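PDB 7KSF: Protease/Reverse transcriptase/ribonuclease H from Eastern chimpanzee simian foamy virus, which copies viral RNA into DNA, degrades the RNA strand of RNA-DNA hybrids and, as an aspartic protease, probably cleaves the viral polyproteins. Local coordinates for residues N132-H136 with Y338-L342; Y243-L247 with H322-L326; L2-L6 with L89-Q95. The protein carries 1 engineered substitution. All blocks are in the same frame, centred on the assembly; numbering follows the deposited sequence.

In the fold
The chain starts with interaction 3. Residues 2-6 meet residues 89-95 and close a loop that holds the strands of the protease domain. This loop is complete before interaction 1 opens at residues 132-136. Interaction 1 closes a much longer loop when the chain reaches residues 338-342. Interaction 2 lies wholly within that loop and sets helix 319-336 against strand 243-249 of the polymerase sheet. The same helix then leads into strand 340-341, a neighbour of 243-249. Interactions 1 and 2 touch through Val340 and Leu247, and interactions 1 and 3 through Asn132 and Leu2. Interaction 1 thus lies between the protease end and the polymerase core.

Interaction 1. Residues N132-H136 with Y338-L342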
ATOM      1  N   ASN A 132      -8.862  -3.562 -23.107  1.00 54.84           N
ATOM      2  CA  ASN A 132      -7.964  -2.483 -23.500  1.00 66.13           C
ATOM      3  C   ASN A 132      -7.734  -1.477 -22.385  1.00 65.36           C
ATOM      4  O   ASN A 132      -6.827  -0.646 -22.497  1.00 56.82           O
ATOM      5  CB  ASN A 132      -8.514  -1.766 -24.735  1.00 62.48           C
ATOM      6  CG  ASN A 132      -8.883  -2.726 -25.845  1.00 57.38           C
ATOM      7  OD1 ASN A 132      -8.338  -3.827 -25.933  1.00 57.40           O
ATOM      8  ND2 ASN A 132      -9.810  -2.315 -26.702  1.00 72.96           N
ATOM      9  N   LEU A 133      -8.533  -1.527 -21.321  1.00 59.87           N
ATOM     10  CA  LEU A 133      -8.349  -0.615 -20.198  1.00 54.96           C
ATOM     11  C   LEU A 133      -7.214  -1.066 -19.286  1.00 56.11           C
ATOM     12  O   LEU A 133      -6.444  -0.231 -18.797  1.00 59.77           O
ATOM     13  CB  LEU A 133      -9.649  -0.500 -19.403  1.00 57.00           C
ATOM     14  CG  LEU A 133      -9.614   0.454 -18.214  1.00 58.56           C
ATOM     15  CD1 LEU A 133      -9.338   1.866 -18.690  1.00 59.23           C
ATOM     16  CD2 LEU A 133     -10.917   0.388 -17.440  1.00 59.32           C
ATOM     17  N   TRP A 134      -7.096  -2.367 -19.046  1.00 57.45           N
ATOM     18  CA  TRP A 134      -6.068  -2.874 -18.154  1.00 57.54           C
ATOM     19  C   TRP A 134      -4.687  -2.709 -18.779  1.00 48.54           C
ATOM     20  O   TRP A 134      -4.539  -2.623 -20.003  1.00 58.32           O
ATOM     21  CB  TRP A 134      -6.322  -4.346 -17.831  1.00 57.10           C
ATOM     22  CG  TRP A 134      -7.778  -4.695 -17.766  1.00 56.48           C
ATOM     23  CD1 TRP A 134      -8.444  -5.574 -18.566  1.00 56.98           C
ATOM     24  CD2 TRP A 134      -8.752  -4.158 -16.864  1.00 57.22           C
ATOM     25  NE1 TRP A 134      -9.774  -5.627 -18.214  1.00 58.15           N
ATOM     26  CE2 TRP A 134      -9.985  -4.764 -17.170  1.00 58.30           C
ATOM     27  CE3 TRP A 134      -8.700  -3.226 -15.824  1.00 57.21           C
ATOM     28  CZ2 TRP A 134     -11.155  -4.469 -16.474  1.00 58.36           C
ATOM     29  CZ3 TRP A 134      -9.859  -2.936 -15.135  1.00 58.15           C
ATOM     30  CH2 TRP A 134     -11.073  -3.556 -15.461  1.00 58.75           C
ATOM     31  N   GLN A 135      -3.668  -2.661 -17.924  1.00 58.24           N
ATOM     32  CA  GLN A 135      -2.296  -2.574 -18.400  1.00 53.47           C
ATOM     33  C   GLN A 135      -1.816  -3.967 -18.785  1.00 53.19           C
ATOM     34  O   GLN A 135      -1.811  -4.881 -17.953  1.00 54.94           O
ATOM     35  CB  GLN A 135      -1.382  -1.971 -17.338  1.00 55.00           C
ATOM     36  CG  GLN A 135      -0.030  -1.553 -17.887  1.00 54.97           C
ATOM     37  CD  GLN A 135       1.055  -1.533 -16.833  1.00 54.29           C
ATOM     38  OE1 GLN A 135       0.795  -1.747 -15.650  1.00 54.29           O
ATOM     39  NE2 GLN A 135       2.285  -1.280 -17.261  1.00 55.17           N
ATOM     40  N   HIS A 136      -1.424  -4.129 -20.046  1.00 54.55           N
ATOM     41  CA  HIS A 136      -0.905  -5.396 -20.543  1.00 53.89           C
ATOM     42  C   HIS A 136       0.614  -5.443 -20.582  1.00 53.39           C
ATOM     43  O   HIS A 136       1.203  -6.470 -20.235  1.00 55.72           O
ATOM     44  CB  HIS A 136      -1.459  -5.672 -21.943  1.00 53.12           C
ATOM     45  CG  HIS A 136      -2.951  -5.739 -22.001  1.00 53.35           C
ATOM     46  ND1 HIS A 136      -3.640  -6.932 -22.026  1.00 52.81           N
ATOM     47  CD2 HIS A 136      -3.888  -4.762 -22.032  1.00 53.14           C
ATOM     48  CE1 HIS A 136      -4.936  -6.687 -22.074  1.00 52.68           C
ATOM     49  NE2 HIS A 136      -5.115  -5.379 -22.079  1.00 54.40           N
ATOM     50  N   TYR A 338      -6.954   6.386 -20.259  1.00 62.61           N
ATOM     51  CA  TYR A 338      -6.220   5.990 -19.070  1.00 61.68           C
ATOM     52  C   TYR A 338      -6.038   4.477 -19.040  1.00 60.20           C
ATOM     53  O   TYR A 338      -6.737   3.719 -19.721  1.00 59.71           O
ATOM     54  CB  TYR A 338      -6.936   6.469 -17.808  1.00 68.92           C
ATOM     55  CG  TYR A 338      -6.838   7.962 -17.587  1.00 76.33           C
ATOM     56  CD1 TYR A 338      -5.664   8.538 -17.130  1.00 64.84           C
ATOM     57  CD2 TYR A 338      -7.923   8.793 -17.828  1.00 66.58           C
ATOM     58  CE1 TYR A 338      -5.568   9.899 -16.921  1.00 71.14           C
ATOM     59  CE2 TYR A 338      -7.838  10.161 -17.621  1.00 78.49           C
ATOM     60  CZ  TYR A 338      -6.657  10.707 -17.167  1.00 86.95           C
ATOM     61  OH  TYR A 338      -6.565  12.066 -16.960  1.00 88.48           O
ATOM     62  N   VAL A 339      -5.070   4.037 -18.236  1.00 59.07           N
ATOM     63  CA  VAL A 339      -4.672   2.639 -18.166  1.00 57.33           C
ATOM     64  C   VAL A 339      -4.662   2.224 -16.703  1.00 57.71           C
ATOM     65  O   VAL A 339      -4.047   2.897 -15.868  1.00 61.85           O
ATOM     66  CB  VAL A 339      -3.289   2.413 -18.803  1.00 57.20           C
ATOM     67  CG1 VAL A 339      -2.820   1.005 -18.547  1.00 56.21           C
ATOM     68  CG2 VAL A 339      -3.341   2.694 -20.294  1.00 57.24           C
ATOM     69  N   VAL A 340      -5.356   1.126 -16.393  1.00 57.66           N
ATOM     70  CA  VAL A 340      -5.496   0.620 -15.032  1.00 56.37           C
ATOM     71  C   VAL A 340      -4.541  -0.548 -14.836  1.00 57.12           C
ATOM     72  O   VAL A 340      -4.432  -1.431 -15.697  1.00 73.47           O
ATOM     73  CB  VAL A 340      -6.948   0.191 -14.745  1.00 56.56           C
ATOM     74  CG1 VAL A 340      -7.094  -0.305 -13.315  1.00 58.39           C
ATOM     75  CG2 VAL A 340      -7.907   1.335 -15.018  1.00 57.57           C
ATOM     76  N   SER A 341      -3.849  -0.559 -13.699  1.00 56.50           N
ATOM     77  CA  SER A 341      -2.954  -1.649 -13.329  1.00 56.62           C
ATOM     78  C   SER A 341      -3.683  -2.565 -12.357  1.00 58.14           C
ATOM     79  O   SER A 341      -4.002  -2.165 -11.234  1.00 58.94           O
ATOM     80  CB  SER A 341      -1.668  -1.108 -12.706  1.00 57.63           C
ATOM     81  OG  SER A 341      -0.890  -2.156 -12.152  1.00 58.01           O
ATOM     82  N   LEU A 342      -3.954  -3.794 -12.788  1.00 61.12           N
ATOM     83  CA  LEU A 342      -4.585  -4.777 -11.915  1.00 59.20           C
ATOM     84  C   LEU A 342      -3.596  -5.450 -10.977  1.00 59.73           C
ATOM     85  O   LEU A 342      -3.985  -6.357 -10.233  1.00 60.93           O
ATOM     86  CB  LEU A 342      -5.310  -5.830 -12.754  1.00 59.02           C
ATOM     87  CG  LEU A 342      -6.395  -5.242 -13.659  1.00 58.19           C
ATOM     88  CD1 LEU A 342      -6.996  -6.314 -14.545  1.00 67.25           C
ATOM     89  CD2 LEU A 342      -7.471  -4.564 -12.828  1.00 58.94           C
TER
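The indole of Trp134 has Leu342 over one face. Leu342 CD1 stands 4.0 Å from the centroid of the five-membered ring, 30° off its normal, which makes a CH-pi contact. Leu342 CD2 reaches the six-membered part, 3.5 Å from Trp134 CE3. Val340 CB approaches the ring obliquely, and Phe330 of helix 319-336 meets it edge-to-face. Trp134 NE1 is hydrogen-bonded to Phe127 O, which helps fix the rotation of the indole.

The backbones form a single parallel bridge between Trp134 and Val340. Val340 N donates to Leu133 O at 3.0 Å in a nearly straight bond (170°). Gln135 N donates to Val340 O at 2.7 Å, with a more bent N-H angle of 134°. Strand 340-341 also pairs with strand 243-249 in the palm sheet of the reverse transcriptase fold, so this bridge joins the loop after helix 117-129 to the palm.

Leu133 packs on Val340, its CG 3.7 Å from Val340 CG2. Gln135 and Val339 meet on the other side of the bridge. There Gln135 CB lies 3.5 Å from Val339 CG1, and the two side chains cross at about a right angle.

Interaction 2. Residues Y243-L247 with H322-L326; sequences YKTTL and HVQQL
Strand 243-247 and helix 322-326 run nearly the same way, with 21° between their directions. Their axes come within 10.5 Å. The pair is part of the two-layer palm of the reverse transcriptase fold, in which helix 319-336 packs against the antiparallel sheet. His322 and Leu326 are one turn apart, with Leu326 N hydrogen-bonded to His322 O, and both point their CB toward the strand. Tyr243, Thr245 and Leu247 alternate with Lys244 and Thr246 and turn their CB atoms toward the helix.

His322 carries the polar part. Its CG is anti to the backbone N (chi1 -171°), which extends the imidazole to the sheet. His322 NE2 is hydrogen-bonded to Thr245 OG1 at 2.6 Å. The hydroxyl lies at the ring edge, near its plane. A second bond joins Thr245 OG1 to Gly348 N, in strand 345-349, so two partners grip this buried oxygen. The backbone of Tyr243 passes over one face of the imidazole, while Tyr243 CB lies 3.5 Å from His322 CD2.

One turn on, the contact is apolar. The side chains of Leu326 and Thr245 cross at about a right angle, with Leu326 CD1 4.2 Å from Thr245 CG2 and Leu247 CD1 4.4 Å from Leu326 CD1.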
ATOM      1  N   TYR A 243     -19.404  -2.543  -0.303  1.00 82.50           N
ATOM      2  CA  TYR A 243     -18.200  -2.937  -1.017  1.00 79.78           C
ATOM      3  C   TYR A 243     -17.330  -1.719  -1.298  1.00 79.82           C
ATOM      4  O   TYR A 243     -17.826  -0.602  -1.466  1.00 80.25           O
ATOM      5  CB  TYR A 243     -18.542  -3.639  -2.333  1.00 91.10           C
ATOM      6  CG  TYR A 243     -19.497  -4.798  -2.184  1.00 78.59           C
ATOM      7  CD1 TYR A 243     -20.854  -4.636  -2.424  1.00 79.21           C
ATOM      8  CD2 TYR A 243     -19.045  -6.055  -1.808  1.00 76.90           C
ATOM      9  CE1 TYR A 243     -21.732  -5.687  -2.292  1.00 78.93           C
ATOM     10  CE2 TYR A 243     -19.919  -7.116  -1.671  1.00 79.83           C
ATOM     11  CZ  TYR A 243     -21.262  -6.927  -1.916  1.00 81.74           C
ATOM     12  OH  TYR A 243     -22.137  -7.979  -1.781  1.00 86.03           O
ATOM     13  N   LYS A 244     -16.022  -1.947  -1.344  1.00 78.72           N
ATOM     14  CA  LYS A 244     -15.053  -0.894  -1.606  1.00 78.54           C
ATOM     15  C   LYS A 244     -14.083  -1.355  -2.686  1.00 75.82           C
ATOM     16  O   LYS A 244     -13.661  -2.514  -2.695  1.00 78.52           O
ATOM     17  CB  LYS A 244     -14.293  -0.517  -0.332  1.00 86.39           C
ATOM     18  CG  LYS A 244     -15.191   0.050   0.752  1.00 89.66           C
ATOM     19  CD  LYS A 244     -14.816  -0.486   2.113  1.00100.81           C
ATOM     20  CE  LYS A 244     -15.888  -0.163   3.136  1.00 87.81           C
ATOM     21  NZ  LYS A 244     -15.626  -0.849   4.425  1.00 90.33           N
ATOM     22  N   THR A 245     -13.739  -0.439  -3.588  1.00 77.08           N
ATOM     23  CA  THR A 245     -12.926  -0.752  -4.756  1.00 73.07           C
ATOM     24  C   THR A 245     -11.899   0.345  -4.979  1.00 72.81           C
ATOM     25  O   THR A 245     -12.245   1.530  -4.983  1.00 73.62           O
ATOM     26  CB  THR A 245     -13.794  -0.900  -6.009  1.00 72.46           C
ATOM     27  OG1 THR A 245     -14.699  -1.998  -5.838  1.00 72.72           O
ATOM     28  CG2 THR A 245     -12.925  -1.144  -7.237  1.00 70.10           C
ATOM     29  N   THR A 246     -10.644  -0.052  -5.176  1.00 71.06           N
ATOM     30  CA  THR A 246      -9.569   0.870  -5.500  1.00 70.02           C
ATOM     31  C   THR A 246      -8.888   0.419  -6.785  1.00 68.03           C
ATOM     32  O   THR A 246      -8.638  -0.775  -6.978  1.00 79.65           O
ATOM     33  CB  THR A 246      -8.549   0.966  -4.362  1.00 72.06           C
ATOM     34  OG1 THR A 246      -7.380   1.653  -4.823  1.00 71.41           O
ATOM     35  CG2 THR A 246      -8.155  -0.413  -3.876  1.00 73.16           C
ATOM     36  N   LEU A 247      -8.600   1.378  -7.663  1.00 67.26           N
ATOM     37  CA  LEU A 247      -7.986   1.115  -8.961  1.00 65.03           C
ATOM     38  C   LEU A 247      -6.719   1.944  -9.087  1.00 64.34           C
ATOM     39  O   LEU A 247      -6.778   3.176  -9.068  1.00 78.76           O
ATOM     40  CB  LEU A 247      -8.940   1.451 -10.106  1.00 64.92           C
ATOM     41  CG  LEU A 247     -10.181   0.580 -10.227  1.00 63.82           C
ATOM     42  CD1 LEU A 247     -11.075   1.128 -11.317  1.00 62.29           C
ATOM     43  CD2 LEU A 247      -9.774  -0.849 -10.529  1.00 63.11           C
ATOM     44  N   HIS A 322     -22.896  -1.203  -7.319  1.00 77.66           N
ATOM     45  CA  HIS A 322     -21.443  -1.062  -7.303  1.00 76.38           C
ATOM     46  C   HIS A 322     -20.843  -1.490  -8.637  1.00 79.83           C
ATOM     47  O   HIS A 322     -19.943  -0.823  -9.162  1.00 84.98           O
ATOM     48  CB  HIS A 322     -20.849  -1.881  -6.154  1.00 76.62           C
ATOM     49  CG  HIS A 322     -19.391  -1.626  -5.922  1.00 76.06           C
ATOM     50  ND1 HIS A 322     -18.837  -0.366  -5.972  1.00 79.23           N
ATOM     51  CD2 HIS A 322     -18.375  -2.472  -5.628  1.00 75.52           C
ATOM     52  CE1 HIS A 322     -17.542  -0.446  -5.724  1.00 76.14           C
ATOM     53  NE2 HIS A 322     -17.236  -1.714  -5.511  1.00 75.48           N
ATOM     54  N   VAL A 323     -21.347  -2.583  -9.211  1.00 82.77           N
ATOM     55  CA  VAL A 323     -20.837  -3.055 -10.492  1.00 76.91           C
ATOM     56  C   VAL A 323     -21.328  -2.166 -11.630  1.00 73.33           C
ATOM     57  O   VAL A 323     -20.612  -1.940 -12.612  1.00 71.88           O
ATOM     58  CB  VAL A 323     -21.229  -4.528 -10.705  1.00 77.85           C
ATOM     59  CG1 VAL A 323     -20.531  -5.095 -11.928  1.00 84.71           C
ATOM     60  CG2 VAL A 323     -20.900  -5.345  -9.469  1.00 73.11           C
ATOM     61  N   GLN A 324     -22.557  -1.651 -11.523  1.00 75.94           N
ATOM     62  CA  GLN A 324     -23.088  -0.759 -12.549  1.00 75.19           C
ATOM     63  C   GLN A 324     -22.267   0.520 -12.642  1.00 76.52           C
ATOM     64  O   GLN A 324     -21.911   0.966 -13.739  1.00 75.26           O
ATOM     65  CB  GLN A 324     -24.556  -0.438 -12.256  1.00 77.92           C
ATOM     66  CG  GLN A 324     -25.508  -1.608 -12.472  1.00 91.91           C
ATOM     67  CD  GLN A 324     -26.910  -1.335 -11.947  1.00109.98           C
ATOM     68  OE1 GLN A 324     -27.115  -0.448 -11.119  1.00118.96           O
ATOM     69  NE2 GLN A 324     -27.879  -2.103 -12.431  1.00 99.51           N
ATOM     70  N   GLN A 325     -21.951   1.126 -11.496  1.00 77.64           N
ATOM     71  CA  GLN A 325     -21.109   2.316 -11.506  1.00 76.20           C
ATOM     72  C   GLN A 325     -19.689   1.978 -11.940  1.00 71.54           C
ATOM     73  O   GLN A 325     -19.047   2.763 -12.648  1.00 69.89           O
ATOM     74  CB  GLN A 325     -21.115   2.968 -10.122  1.00 80.91           C
ATOM     75  CG  GLN A 325     -22.502   3.300  -9.585  1.00 80.25           C
ATOM     76  CD  GLN A 325     -23.093   4.566 -10.182  1.00 79.84           C
ATOM     77  OE1 GLN A 325     -22.624   5.068 -11.204  1.00 78.75           O
ATOM     78  NE2 GLN A 325     -24.128   5.092  -9.539  1.00 94.00           N
ATOM     79  N   LEU A 326     -19.193   0.805 -11.532  1.00 70.08           N
ATOM     80  CA  LEU A 326     -17.841   0.388 -11.899  1.00 68.58           C
ATOM     81  C   LEU A 326     -17.673   0.301 -13.411  1.00 66.95           C
ATOM     82  O   LEU A 326     -16.633   0.697 -13.949  1.00 65.88           O
ATOM     83  CB  LEU A 326     -17.524  -0.956 -11.247  1.00 68.15           C
ATOM     84  CG  LEU A 326     -16.091  -1.463 -11.390  1.00 65.82           C
ATOM     85  CD1 LEU A 326     -15.123  -0.496 -10.733  1.00 65.36           C
ATOM     86  CD2 LEU A 326     -15.954  -2.851 -10.797  1.00 65.84           C
TER

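Interaction 3. Residues L2-L6 with L89-Q95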
ATOM      1  N   LEU A   2      -3.974   2.418 -28.438  1.00107.93           N
ATOM      2  CA  LEU A   2      -3.617   1.011 -28.541  1.00 98.21           C
ATOM      3  C   LEU A   2      -2.784   0.697 -29.776  1.00 98.12           C
ATOM      4  O   LEU A   2      -2.292  -0.429 -29.905  1.00 96.88           O
ATOM      5  CB  LEU A   2      -4.879   0.149 -28.553  1.00 79.11           C
ATOM      6  CG  LEU A   2      -5.872   0.419 -27.427  1.00 75.15           C
ATOM      7  CD1 LEU A   2      -7.182  -0.288 -27.714  1.00 76.06           C
ATOM      8  CD2 LEU A   2      -5.294  -0.028 -26.093  1.00 71.63           C
ATOM      9  N   LEU A   3      -2.618   1.650 -30.683  1.00 93.64           N
ATOM     10  CA  LEU A   3      -1.837   1.441 -31.891  1.00 84.93           C
ATOM     11  C   LEU A   3      -0.429   1.977 -31.696  1.00 81.31           C
ATOM     12  O   LEU A   3      -0.234   3.058 -31.128  1.00 81.68           O
ATOM     13  CB  LEU A   3      -2.498   2.111 -33.094  1.00 99.83           C
ATOM     14  CG  LEU A   3      -3.957   1.709 -33.314  1.00 95.62           C
ATOM     15  CD1 LEU A   3      -4.486   2.297 -34.612  1.00107.95           C
ATOM     16  CD2 LEU A   3      -4.106   0.195 -33.299  1.00 90.80           C
ATOM     17  N   GLN A   4       0.547   1.212 -32.162  1.00 81.27           N
ATOM     18  CA  GLN A   4       1.940   1.588 -31.983  1.00 79.88           C
ATOM     19  C   GLN A   4       2.239   2.868 -32.756  1.00 84.73           C
ATOM     20  O   GLN A   4       1.905   2.962 -33.943  1.00 81.65           O
ATOM     21  CB  GLN A   4       2.857   0.462 -32.446  1.00 78.26           C
ATOM     22  CG  GLN A   4       4.326   0.694 -32.154  1.00 77.22           C
ATOM     23  CD  GLN A   4       5.156  -0.557 -32.341  1.00 78.29           C
ATOM     24  OE1 GLN A   4       6.289  -0.643 -31.870  1.00 73.14           O
ATOM     25  NE2 GLN A   4       4.593  -1.544 -33.031  1.00 74.79           N
ATOM     26  N   PRO A   5       2.844   3.867 -32.127  1.00 90.36           N
ATOM     27  CA  PRO A   5       3.223   5.076 -32.861  1.00 89.00           C
ATOM     28  C   PRO A   5       4.305   4.774 -33.884  1.00 83.33           C
ATOM     29  O   PRO A   5       5.111   3.856 -33.722  1.00 92.15           O
ATOM     30  CB  PRO A   5       3.737   6.014 -31.766  1.00 97.84           C
ATOM     31  CG  PRO A   5       4.177   5.104 -30.674  1.00 88.32           C
ATOM     32  CD  PRO A   5       3.241   3.932 -30.709  1.00 90.52           C
ATOM     33  N   LEU A   6       4.311   5.571 -34.948  1.00 85.11           N
ATOM     34  CA  LEU A   6       5.184   5.343 -36.080  1.00 86.71           C
ATOM     35  C   LEU A   6       6.156   6.506 -36.231  1.00 93.90           C
ATOM     36  O   LEU A   6       5.720   7.665 -36.296  1.00102.80           O
ATOM     37  CB  LEU A   6       4.359   5.179 -37.360  1.00 86.89           C
ATOM     38  CG  LEU A   6       3.154   4.255 -37.174  1.00 90.81           C
ATOM     39  CD1 LEU A   6       2.090   4.532 -38.219  1.00 88.66           C
ATOM     40  CD2 LEU A   6       3.590   2.796 -37.217  1.00106.02           C
ATOM     41  N   LEU A  89       1.431   0.992 -45.717  1.00 95.43           N
ATOM     42  CA  LEU A  89       1.563   0.730 -44.292  1.00 97.79           C
ATOM     43  C   LEU A  89       0.226   0.306 -43.701  1.00100.02           C
ATOM     44  O   LEU A  89      -0.803   0.953 -43.928  1.00 95.18           O
ATOM     45  CB  LEU A  89       2.092   1.966 -43.575  1.00104.84           C
ATOM     46  CG  LEU A  89       2.117   1.929 -42.050  1.00104.36           C
ATOM     47  CD1 LEU A  89       3.007   0.801 -41.559  1.00 93.15           C
ATOM     48  CD2 LEU A  89       2.598   3.267 -41.527  1.00101.04           C
ATOM     49  N   THR A  90       0.244  -0.783 -42.942  1.00110.24           N
ATOM     50  CA  THR A  90      -0.944  -1.318 -42.300  1.00 94.67           C
ATOM     51  C   THR A  90      -0.905  -1.028 -40.807  1.00 93.77           C
ATOM     52  O   THR A  90       0.149  -0.746 -40.229  1.00 93.12           O
ATOM     53  CB  THR A  90      -1.062  -2.827 -42.545  1.00 93.60           C
ATOM     54  OG1 THR A  90      -2.156  -3.354 -41.782  1.00113.29           O
ATOM     55  CG2 THR A  90       0.219  -3.541 -42.137  1.00 93.26           C
ATOM     56  N   GLN A  91      -2.078  -1.090 -40.186  1.00 93.22           N
ATOM     57  CA  GLN A  91      -2.190  -0.872 -38.753  1.00 98.93           C
ATOM     58  C   GLN A  91      -1.744  -2.117 -37.998  1.00 90.81           C
ATOM     59  O   GLN A  91      -2.150  -3.238 -38.329  1.00 90.72           O
ATOM     60  CB  GLN A  91      -3.626  -0.509 -38.382  1.00100.35           C
ATOM     61  CG  GLN A  91      -3.920  -0.489 -36.892  1.00 96.09           C
ATOM     62  CD  GLN A  91      -4.471  -1.810 -36.387  1.00102.13           C
ATOM     63  OE1 GLN A  91      -4.090  -2.290 -35.319  1.00 99.59           O
ATOM     64  NE2 GLN A  91      -5.379  -2.402 -37.155  1.00103.76           N
ATOM     65  N   GLN A  92      -0.902  -1.920 -36.984  1.00 98.34           N
ATOM     66  CA  GLN A  92      -0.468  -3.001 -36.117  1.00 98.82           C
ATOM     67  C   GLN A  92      -0.594  -2.573 -34.663  1.00 98.34           C
ATOM     68  O   GLN A  92      -0.384  -1.396 -34.340  1.00 87.27           O
ATOM     69  CB  GLN A  92       0.983  -3.407 -36.418  1.00 90.73           C
ATOM     70  CG  GLN A  92       1.195  -3.971 -37.816  1.00 93.88           C
ATOM     71  CD  GLN A  92       2.602  -4.496 -38.024  1.00113.17           C
ATOM     72  OE1 GLN A  92       3.398  -4.561 -37.085  1.00 97.91           O
ATOM     73  NE2 GLN A  92       2.917  -4.876 -39.256  1.00125.47           N
ATOM     74  N   PRO A  93      -0.941  -3.497 -33.770  1.00 97.32           N
ATOM     75  CA  PRO A  93      -1.082  -3.133 -32.355  1.00 87.06           C
ATOM     76  C   PRO A  93       0.257  -2.754 -31.740  1.00 79.86           C
ATOM     77  O   PRO A  93       1.329  -3.025 -32.287  1.00 79.39           O
ATOM     78  CB  PRO A  93      -1.652  -4.407 -31.715  1.00 81.75           C
ATOM     79  CG  PRO A  93      -1.236  -5.508 -32.632  1.00 85.51           C
ATOM     80  CD  PRO A  93      -1.257  -4.913 -34.013  1.00 88.16           C
ATOM     81  N   LEU A  94       0.179  -2.102 -30.585  1.00 78.11           N
ATOM     82  CA  LEU A  94       1.387  -1.727 -29.869  1.00 77.98           C
ATOM     83  C   LEU A  94       2.024  -2.958 -29.238  1.00 73.32           C
ATOM     84  O   LEU A  94       1.340  -3.809 -28.668  1.00 72.56           O
ATOM     85  CB  LEU A  94       1.070  -0.686 -28.798  1.00 77.72           C
ATOM     86  CG  LEU A  94       2.220  -0.307 -27.867  1.00 72.36           C
ATOM     87  CD1 LEU A  94       3.381   0.304 -28.639  1.00 72.51           C
ATOM     88  CD2 LEU A  94       1.724   0.650 -26.804  1.00 84.43           C
ATOM     89  N   GLN A  95       3.346  -3.055 -29.358  1.00 72.15           N
ATOM     90  CA  GLN A  95       4.102  -4.186 -28.828  1.00 69.69           C
ATOM     91  C   GLN A  95       5.325  -3.644 -28.104  1.00 67.68           C
ATOM     92  O   GLN A  95       6.254  -3.138 -28.743  1.00 68.33           O
ATOM     93  CB  GLN A  95       4.510  -5.153 -29.943  1.00 88.96           C
ATOM     94  CG  GLN A  95       3.346  -5.844 -30.646  1.00103.21           C
ATOM     95  CD  GLN A  95       3.003  -7.190 -30.038  1.00 96.94           C
ATOM     96  OE1 GLN A  95       3.882  -7.928 -29.590  1.00 95.90           O
ATOM     97  NE2 GLN A  95       1.713  -7.523 -30.014  1.00 75.63           N
TER
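Gln4 and Leu94 lose the most surface here, followed by Leu3. They join the N-terminal arm of the aspartic protease domain, just before its strand 6-9, to the extended chain that runs from strand 79-81 toward helix 102-112. Neither segment is a regular strand, but Leu3 and Pro93 form a single backbone bridge.

Gln4 crosses Leu94 at about a right angle. Its CG is trans to the backbone N (chi1 -173°), and the chain stays extended beyond it. This carries the aliphatic part across Leu94: Gln4 CB is 3.7 Å from Leu94 CA, and Gln4 CG is 3.7 Å from Leu94 CD1. The amide end runs on past the backbone of Pro93 and Gln95. Helix 171-184 adjoins this pair, with Lys183 against Gln4 and Gln184 against Leu94.

Leu94 is also held by its backbone. Its N donates to Leu2 O at 3.1 Å, with an N-H angle of 149°. Leu94 CB lies beside the same oxygen.

The CB of Leu3 points away from the opposite segment, yet its branches come back to Gln91. Leu3 CD1 lies 3.6 Å from Gln91 CG. Gln91 itself bends at chi2 (-94°), and its amide end comes past Leu3 CD2. At the far end of the contact Leu6 and Leu89 meet tip to tip, Leu6 CD1 being 3.6 Å from Leu89 CD2.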